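Local atomic coordinates of bartonella effector protein (Bep) substrate of VirB T4SS (Bartonella rochalimae ATCC BAA-1498, PDB entry 4YK1), a protein that is a type IV secretion effector, represented here by its BID domain, and as a whole probably transfers AMP from ATP to tyrosine or threonine of target proteins. Residues K46-N50 with I83-K87; V24-I28 with I123-I127; L72-I77 with S110-F114. All blocks are in the same frame, centred on the assembly; numbering follows the deposited sequence. Where two conformers were deposited one is given.

Interaction 1 (K46-N50 with I83-K87); sequences KLIYN and IGRLK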
loop_
_atom_site.group_PDB
_atom_site.type_symbol
_atom_site.label_atom_id
_atom_site.label_comp_id
_atom_site.label_asym_id
_atom_site.label_seq_id
_atom_site.Cartn_x
_atom_site.Cartn_y
_atom_site.Cartn_z
ATOM N N LYS A 46 -10.808 -8.990 7.845
ATOM C CA LYS A 46 -11.399 -9.916 8.806
ATOM C C LYS A 46 -12.924 -9.952 8.647
ATOM O O LYS A 46 -13.537 -11.028 8.603
ATOM C CB LYS A 46 -11.001 -9.520 10.233
ATOM C CG LYS A 46 -11.833 -10.185 11.328
ATOM C CD LYS A 46 -11.577 -11.673 11.399
ATOM C CE LYS A 46 -12.365 -12.309 12.543
ATOM N NZ LYS A 46 -12.293 -13.787 12.478
ATOM N N LEU A 47 -13.536 -8.778 8.523
ATOM C CA LEU A 47 -14.988 -8.681 8.331
ATOM C C LEU A 47 -15.490 -9.371 7.072
ATOM O O LEU A 47 -16.560 -9.987 7.064
ATOM C CB LEU A 47 -15.417 -7.214 8.276
ATOM C CG LEU A 47 -15.453 -6.511 9.632
ATOM C CD1 LEU A 47 -15.802 -5.043 9.447
ATOM C CD2 LEU A 47 -16.454 -7.209 10.552
ATOM N N ILE A 48 -14.731 -9.230 5.989
ATOM C CA ILE A 48 -15.193 -9.663 4.689
ATOM C C ILE A 48 -14.836 -11.127 4.437
ATOM O O ILE A 48 -15.664 -11.899 3.956
ATOM C CB ILE A 48 -14.612 -8.776 3.566
ATOM C CG1 ILE A 48 -15.041 -7.321 3.750
ATOM C CG2 ILE A 48 -15.065 -9.288 2.191
ATOM C CD1 ILE A 48 -14.167 -6.356 2.981
ATOM N N TYR A 49 -13.597 -11.493 4.758
ATOM C CA TYR A 49 -13.031 -12.765 4.330
ATOM C C TYR A 49 -12.685 -13.673 5.504
ATOM O O TYR A 49 -12.198 -14.783 5.291
ATOM C CB TYR A 49 -11.773 -12.525 3.482
ATOM C CG TYR A 49 -12.017 -11.741 2.208
ATOM C CD1 TYR A 49 -12.719 -12.301 1.152
ATOM C CD2 TYR A 49 -11.546 -10.443 2.066
ATOM C CE1 TYR A 49 -12.957 -11.598 -0.003
ATOM C CE2 TYR A 49 -11.769 -9.725 0.905
ATOM C CZ TYR A 49 -12.478 -10.311 -0.120
ATOM O OH TYR A 49 -12.710 -9.615 -1.278
ATOM N N ASN A 50 -12.910 -13.184 6.727
ATOM C CA ASN A 50 -12.611 -13.914 7.959
ATOM C C ASN A 50 -11.120 -14.170 8.048
ATOM O O ASN A 50 -10.682 -15.139 8.659
ATOM C CB ASN A 50 -13.389 -15.245 8.041
ATOM C CG ASN A 50 -13.537 -15.733 9.468
ATOM O OD1 ASN A 50 -13.621 -14.930 10.399
ATOM N ND2 ASN A 50 -13.553 -17.049 9.653
ATOM N N ILE A 83 -11.083 -12.882 -4.264
ATOM C CA ILE A 83 -10.072 -12.922 -3.191
ATOM C C ILE A 83 -10.241 -14.168 -2.326
ATOM O O ILE A 83 -9.267 -14.810 -1.912
ATOM C CB ILE A 83 -10.142 -11.669 -2.324
ATOM C CG1 ILE A 83 -10.006 -10.388 -3.184
ATOM C CG2 ILE A 83 -9.092 -11.723 -1.212
ATOM C CD1 ILE A 83 -8.744 -10.306 -4.028
ATOM N N GLY A 84 -11.487 -14.485 -2.027
ATOM C CA GLY A 84 -11.810 -15.659 -1.250
ATOM C C GLY A 84 -13.287 -15.582 -0.961
ATOM O O GLY A 84 -13.950 -14.625 -1.345
ATOM N N ARG A 85 -13.792 -16.590 -0.272
ATOM C CA ARG A 85 -15.188 -16.650 0.135
ATOM C C ARG A 85 -15.541 -15.541 1.117
ATOM O O ARG A 85 -14.792 -15.264 2.063
ATOM C CB ARG A 85 -15.467 -18.027 0.744
ATOM C CG ARG A 85 -16.865 -18.272 1.195
ATOM C CD ARG A 85 -16.990 -19.737 1.597
ATOM N NE ARG A 85 -18.097 -19.975 2.514
ATOM C CZ ARG A 85 -18.852 -21.068 2.498
ATOM N NH1 ARG A 85 -18.616 -22.026 1.607
ATOM N NH2 ARG A 85 -19.842 -21.203 3.371
ATOM N N LEU A 86 -16.684 -14.914 0.875
ATOM C CA LEU A 86 -17.200 -13.837 1.724
ATOM C C LEU A 86 -17.911 -14.378 2.941
ATOM O O LEU A 86 -18.538 -15.428 2.882
ATOM C CB LEU A 86 -18.176 -12.946 0.937
ATOM C CG LEU A 86 -17.610 -11.724 0.225
ATOM C CD1 LEU A 86 -16.484 -12.119 -0.697
ATOM C CD2 LEU A 86 -18.728 -11.000 -0.522
ATOM N N LYS A 87 -17.831 -13.635 4.041
ATOM C CA LYS A 87 -18.457 -14.039 5.286
ATOM C C LYS A 87 -19.970 -13.822 5.185
ATOM O O LYS A 87 -20.425 -12.830 4.600
ATOM C CB LYS A 87 -17.849 -13.235 6.438
ATOM C CG LYS A 87 -17.849 -13.897 7.783
ATOM C CD LYS A 87 -16.804 -13.211 8.662
ATOM C CE LYS A 87 -16.969 -13.553 10.118
ATOM N NZ LYS A 87 -15.967 -12.776 10.909
HETATM O O HOH W 1 -12.419 -16.066 2.780
#
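At the C-terminal end of helix 32-49 in the BID four-helix bundle, Tyr49 and its neighbours meet the irregular connection 83-87, which leads from helix 67-78 to strand 90-91. Lys87 N donates to Ile48 O at 2.8 Å, so a carbonyl of the last helical turn is taken up by the passing loop; Leu86 CA also lies close to that oxygen. The Tyr49 ring is sandwiched: Ile48 CG2 sits over the centre of one face, and Ile83 CG2 makes a CH-pi contact on the other, 3.9 Å from the ring centroid. Gly84 O and Arg85 O come up to the ring edge, while the hydroxyl is hydrogen-bonded to Pro80 O. Leu86 CD1 lies 3.6 Å from Tyr49 CE1, and one water bridges Tyr49 O and Arg85 O. Asn50, with positive phi (63°), ends the helix. Beside it the side chain of Lys87, extended beyond CG, runs along the helix end past Leu47 O. Asn50 OD1 then gathers two ammonium groups from opposite faces of its amide plane, Lys46 NZ at 2.7 Å and Lys87 NZ at 3.2 Å, which leaves the two nitrogens 4.1 Å apart.

Interaction 2 (V24-I28 with I123-I127); sequences VIEKI and IRCTI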
loop_
_atom_site.group_PDB
_atom_site.type_symbol
_atom_site.label_atom_id
_atom_site.label_comp_id
_atom_site.label_asym_id
_atom_site.label_seq_id
_atom_site.Cartn_x
_atom_site.Cartn_y
_atom_site.Cartn_z
ATOM N N VAL A 24 13.575 2.571 1.897
ATOM C CA VAL A 24 12.290 3.044 1.423
ATOM C C VAL A 24 11.190 2.265 2.133
ATOM O O VAL A 24 10.252 2.857 2.673
ATOM C CB VAL A 24 12.183 2.910 -0.102
ATOM C CG1 VAL A 24 10.866 3.487 -0.597
ATOM C CG2 VAL A 24 13.380 3.604 -0.777
ATOM N N ILE A 25 11.326 0.937 2.150
ATOM C CA ILE A 25 10.325 0.072 2.767
ATOM C C ILE A 25 10.182 0.407 4.239
ATOM O O ILE A 25 9.071 0.475 4.759
ATOM C CB ILE A 25 10.671 -1.418 2.586
ATOM C CG1 ILE A 25 10.540 -1.820 1.122
ATOM C CG2 ILE A 25 9.751 -2.285 3.425
ATOM C CD1 ILE A 25 9.157 -1.582 0.569
ATOM N N GLU A 26 11.311 0.630 4.905
ATOM C CA GLU A 26 11.299 0.934 6.329
ATOM C C GLU A 26 10.525 2.224 6.590
ATOM O O GLU A 26 9.735 2.300 7.535
ATOM C CB GLU A 26 12.730 1.040 6.874
ATOM N N LYS A 27 10.743 3.230 5.744
ATOM C CA LYS A 27 10.026 4.498 5.866
ATOM C C LYS A 27 8.530 4.330 5.618
ATOM O O LYS A 27 7.705 4.960 6.288
ATOM C CB LYS A 27 10.581 5.530 4.889
ATOM C CG LYS A 27 9.947 6.917 5.018
ATOM C CD LYS A 27 10.707 7.780 6.021
ATOM C CE LYS A 27 10.231 9.227 5.983
ATOM N NZ LYS A 27 11.025 10.094 6.903
ATOM N N ILE A 28 8.173 3.502 4.641
ATOM C CA ILE A 28 6.756 3.251 4.369
ATOM C C ILE A 28 6.115 2.627 5.598
ATOM O O ILE A 28 5.119 3.131 6.118
ATOM C CB ILE A 28 6.567 2.361 3.133
ATOM C CG1 ILE A 28 6.997 3.121 1.879
ATOM C CG2 ILE A 28 5.096 1.886 3.019
ATOM C CD1 ILE A 28 7.112 2.270 0.646
ATOM N N ILE A 123 4.937 8.717 -0.476
ATOM C CA ILE A 123 6.058 8.469 0.429
ATOM C C ILE A 123 7.313 8.154 -0.371
ATOM O O ILE A 123 8.391 8.706 -0.118
ATOM C CB ILE A 123 5.746 7.323 1.405
ATOM C CG1 ILE A 123 4.662 7.746 2.390
ATOM C CG2 ILE A 123 6.992 6.935 2.185
ATOM C CD1 ILE A 123 4.208 6.637 3.281
ATOM N N ARG A 124 7.166 7.259 -1.338
ATOM C CA ARG A 124 8.275 6.874 -2.201
ATOM C C ARG A 124 8.838 8.076 -2.965
ATOM O O ARG A 124 10.053 8.196 -3.119
ATOM C CB ARG A 124 7.836 5.767 -3.172
ATOM C CG ARG A 124 7.430 4.461 -2.440
ATOM C CD ARG A 124 7.319 3.271 -3.381
ATOM N NE ARG A 124 8.586 2.999 -4.051
ATOM C CZ ARG A 124 9.449 2.048 -3.702
ATOM N NH1 ARG A 124 9.200 1.225 -2.680
ATOM N NH2 ARG A 124 10.570 1.919 -4.390
ATOM N N CYS A 125 7.963 8.957 -3.443
ATOM C CA CYS A 125 8.407 10.133 -4.195
ATOM C C CYS A 125 9.134 11.115 -3.288
ATOM O O CYS A 125 10.185 11.643 -3.653
ATOM C CB CYS A 125 7.225 10.831 -4.872
ATOM S SG CYS A 125 6.597 9.984 -6.336
ATOM N N THR A 126 8.570 11.354 -2.107
ATOM C CA THR A 126 9.181 12.234 -1.113
ATOM C C THR A 126 10.563 11.725 -0.700
ATOM O O THR A 126 11.509 12.503 -0.606
ATOM C CB THR A 126 8.276 12.379 0.126
ATOM O OG1 THR A 126 7.046 13.003 -0.264
ATOM C CG2 THR A 126 8.946 13.235 1.198
ATOM N N ILE A 127 10.687 10.419 -0.470
ATOM C CA ILE A 127 11.969 9.832 -0.078
ATOM C C ILE A 127 13.015 10.049 -1.151
ATOM O O ILE A 127 14.136 10.451 -0.849
ATOM C CB ILE A 127 11.848 8.336 0.222
ATOM C CG1 ILE A 127 10.993 8.109 1.458
ATOM C CG2 ILE A 127 13.218 7.740 0.483
ATOM C CD1 ILE A 127 10.554 6.669 1.580
#
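Ile127, Lys27, Val24, Ile28 and Ile123 make the apolar contacts where helix 21-30 packs on the long helix 97-140 of the BID domain, the two short segments crossing at 127° with their axes 10.0 Å apart. Ile127 CD1 presses against the first carbons of Lys27, 3.5 Å from Lys27 CB and equally near its CG, which is tight for carbon pairs. The two side chains run past one another head to tail, and the lysine, bent at chi2 (90°), carries its ammonium group away from the contact. Ile28 CG1 meets Ile123 CG2 at 3.8 Å, and Val24 CG1 touches Ile127 CD1 at 3.9 Å.

The second kind of contact is between aliphatic groups and a guanidinium. Arg124 turns at chi3 (60°) and lays its flat end across Val24, whose CG1 lies over one face and comes within 3.5 Å of Arg124 NH1. Ile25 CD1 stands at the edge of the group, and Ile28 CD1 packs on Arg124 CG at 3.8 Å.

Hydrogen bonds do not join the two segments. Arg124 NH1 and NH2 find partners beyond them, Asn63 O at NH1 and a salt bridge from NH2 to Glu21. One arginine therefore does two jobs, giving its stem and a flat face to the hydrophobic seam while NH1 and NH2 tie helix 97-140 to helices 56-64 and 21-30.

Interaction 3 (L72-I77 with S110-F114); sequences LSERII and SNEIF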
loop_
_atom_site.group_PDB
_atom_site.type_symbol
_atom_site.label_atom_id
_atom_site.label_comp_id
_atom_site.label_asym_id
_atom_site.label_seq_id
_atom_site.Cartn_x
_atom_site.Cartn_y
_atom_site.Cartn_z
ATOM N N LEU A 72 -5.405 -3.804 -8.082
ATOM C CA LEU A 72 -6.061 -4.619 -7.061
ATOM C C LEU A 72 -7.368 -3.989 -6.587
ATOM O O LEU A 72 -8.350 -4.696 -6.367
ATOM C CB LEU A 72 -5.150 -4.856 -5.852
ATOM C CG LEU A 72 -5.762 -5.718 -4.726
ATOM C CD1 LEU A 72 -6.120 -7.163 -5.190
ATOM C CD2 LEU A 72 -4.812 -5.793 -3.544
ATOM N N SER A 73 -7.404 -2.671 -6.404
ATOM C CA SER A 73 -8.656 -2.052 -5.966
ATOM C C SER A 73 -9.760 -2.315 -6.997
ATOM O O SER A 73 -10.913 -2.565 -6.628
ATOM C CB SER A 73 -8.497 -0.550 -5.735
ATOM O OG SER A 73 -8.500 0.165 -6.962
ATOM N N GLU A 74 -9.409 -2.285 -8.282
ATOM C CA GLU A 74 -10.380 -2.536 -9.347
ATOM C C GLU A 74 -10.872 -3.987 -9.327
ATOM O O GLU A 74 -12.057 -4.259 -9.535
ATOM C CB GLU A 74 -9.779 -2.221 -10.732
ATOM C CG GLU A 74 -9.593 -0.728 -10.998
ATOM C CD GLU A 74 -8.685 -0.428 -12.206
ATOM O OE1 GLU A 74 -8.383 -1.348 -13.002
ATOM O OE2 GLU A 74 -8.272 0.743 -12.358
ATOM N N ARG A 75 -9.951 -4.917 -9.122
ATOM C CA ARG A 75 -10.296 -6.331 -9.179
ATOM C C ARG A 75 -11.209 -6.715 -8.029
ATOM O O ARG A 75 -12.138 -7.497 -8.208
ATOM C CB ARG A 75 -9.024 -7.178 -9.188
ATOM C CG ARG A 75 -8.295 -7.082 -10.544
ATOM C CD ARG A 75 -7.007 -7.876 -10.563
ATOM N NE ARG A 75 -6.280 -7.684 -11.819
ATOM C CZ ARG A 75 -5.074 -8.183 -12.058
ATOM N NH1 ARG A 75 -4.464 -8.924 -11.137
ATOM N NH2 ARG A 75 -4.483 -7.953 -13.218
ATOM N N ILE A 76 -10.966 -6.134 -6.857
ATOM C CA ILE A 76 -11.786 -6.409 -5.679
ATOM C C ILE A 76 -13.208 -5.955 -5.920
ATOM O O ILE A 76 -14.161 -6.652 -5.608
ATOM C CB ILE A 76 -11.220 -5.728 -4.426
ATOM C CG1 ILE A 76 -9.911 -6.386 -4.003
ATOM C CG2 ILE A 76 -12.261 -5.737 -3.268
ATOM C CD1 ILE A 76 -9.190 -5.589 -2.899
ATOM N N ILE A 77 -13.364 -4.777 -6.495
ATOM C CA ILE A 77 -14.702 -4.279 -6.698
ATOM C C ILE A 77 -15.341 -5.001 -7.890
ATOM O O ILE A 77 -16.553 -5.231 -7.884
ATOM C CB ILE A 77 -14.698 -2.739 -6.828
ATOM C CG1 ILE A 77 -16.077 -2.174 -6.510
ATOM C CG2 ILE A 77 -14.228 -2.295 -8.180
ATOM C CD1 ILE A 77 -16.026 -0.919 -5.681
ATOM N N SER A 110 -11.907 -1.989 -1.154
ATOM C CA SER A 110 -11.358 -1.594 -2.447
ATOM C C SER A 110 -10.906 -0.147 -2.402
ATOM O O SER A 110 -9.799 0.185 -2.823
ATOM C CB SER A 110 -12.390 -1.779 -3.568
ATOM O OG SER A 110 -11.961 -1.117 -4.755
ATOM N N ASN A 111 -11.769 0.716 -1.876
ATOM C CA ASN A 111 -11.435 2.135 -1.736
ATOM C C ASN A 111 -10.189 2.352 -0.856
ATOM O O ASN A 111 -9.305 3.156 -1.179
ATOM C CB ASN A 111 -12.640 2.867 -1.157
ATOM C CG ASN A 111 -12.499 4.375 -1.225
ATOM O OD1 ASN A 111 -12.643 5.065 -0.223
ATOM N ND2 ASN A 111 -12.223 4.884 -2.404
ATOM N N GLU A 112 -10.107 1.609 0.247
ATOM C CA GLU A 112 -8.984 1.766 1.183
ATOM C C GLU A 112 -7.664 1.312 0.553
ATOM O O GLU A 112 -6.632 1.943 0.746
ATOM C CB GLU A 112 -9.251 0.989 2.479
ATOM C CG GLU A 112 -8.278 1.307 3.601
ATOM C CD GLU A 112 -8.332 2.768 4.033
ATOM O OE1 GLU A 112 -9.433 3.378 4.007
ATOM O OE2 GLU A 112 -7.261 3.308 4.386
ATOM N N ILE A 113 -7.699 0.227 -0.211
ATOM C CA ILE A 113 -6.526 -0.219 -0.974
ATOM C C ILE A 113 -6.074 0.874 -1.958
ATOM O O ILE A 113 -4.882 1.138 -2.096
ATOM C CB ILE A 113 -6.815 -1.521 -1.732
ATOM C CG1 ILE A 113 -6.985 -2.702 -0.750
ATOM C CG2 ILE A 113 -5.693 -1.819 -2.743
ATOM C CD1 ILE A 113 -5.708 -3.064 -0.025
ATOM N N PHE A 114 -7.023 1.488 -2.662
ATOM C CA PHE A 114 -6.668 2.571 -3.581
ATOM C C PHE A 114 -5.999 3.712 -2.810
ATOM O O PHE A 114 -4.974 4.252 -3.233
ATOM C CB PHE A 114 -7.889 3.111 -4.329
ATOM C CG PHE A 114 -7.530 4.149 -5.351
ATOM C CD1 PHE A 114 -7.154 3.774 -6.631
ATOM C CD2 PHE A 114 -7.515 5.503 -5.013
ATOM C CE1 PHE A 114 -6.793 4.729 -7.572
ATOM C CE2 PHE A 114 -7.142 6.465 -5.946
ATOM C CZ PHE A 114 -6.784 6.080 -7.227
#
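Segments 72-77 and 110-114 run almost exactly antiparallel, 176° between their directions, and their axes approach to 8.3 Å. They belong to helix 67-78 and to the long helix 97-140 of the four-helix bundle. The backbones come nearest where Ser73 and Ser110 face each other, with their CA atoms only 4.5 Å apart; two small side chains at this level allow such an approach.

Ser110 makes the one hydrogen bond across the contact. Its OG, placed anti to the backbone N (chi1 167°), donates to Ser73 O at 2.6 Å. The hydroxyl stands above the carbonyl plane, 38° out of it. That carbonyl takes the hydroxyl beside a weak helical bond from Ile77 N. Ser73 CB in turn packs against Ser110 O at 3.3 Å. In the conformer given, of two deposited, Ser73 OG bonds back to Arg70 O within helix 67-78 and lies 3.9 Å from Phe114 CD1, near the ring edge.

Ile113 packs on one flank of the serine pair: its CG2 touches Leu72 CD2 at 4.1 Å, and its CG1 meets Ile76 CD1 at 4.2 Å. Ile76 CG2 rests on Ser110 CB, while Ile77 CB closes on the Ser110 hydroxyl from the more exposed flank. Beyond the pair, Ile113 also packs on Ile41 of helix 32-49, carrying the apolar layer to a third helix.

The buried Ser110 hydroxyl is thus satisfied by a backbone carbonyl of the facing helix, amid isoleucine and leucine carbons. Close backbone approach, more than bulky interlocking, marks this point of the bundle.

Overall arrangement
Interactions 2 and 3 both use helix 97-140, about 22 Å apart between centres and on opposite sides of the chain's centre, whereas interaction 1 joins the end of helix 32-49 to a loop. Interaction 3 is the most buried, with four of its seven touching residues, and interaction 1 the most exposed, with four of ten exposed; interaction 2 lies between. Interaction 3 brings its helices close through serines; in interaction 2 the axes of its own pair stay farther apart, over isoleucines and an arginine. Interaction 1, its centre about 19 Å from that of the chain, is the most polar. It meets interaction 3 directly, as Ile83 CG1 packs on Ile76 CG1 at 4.1 Å, but does not touch interaction 2.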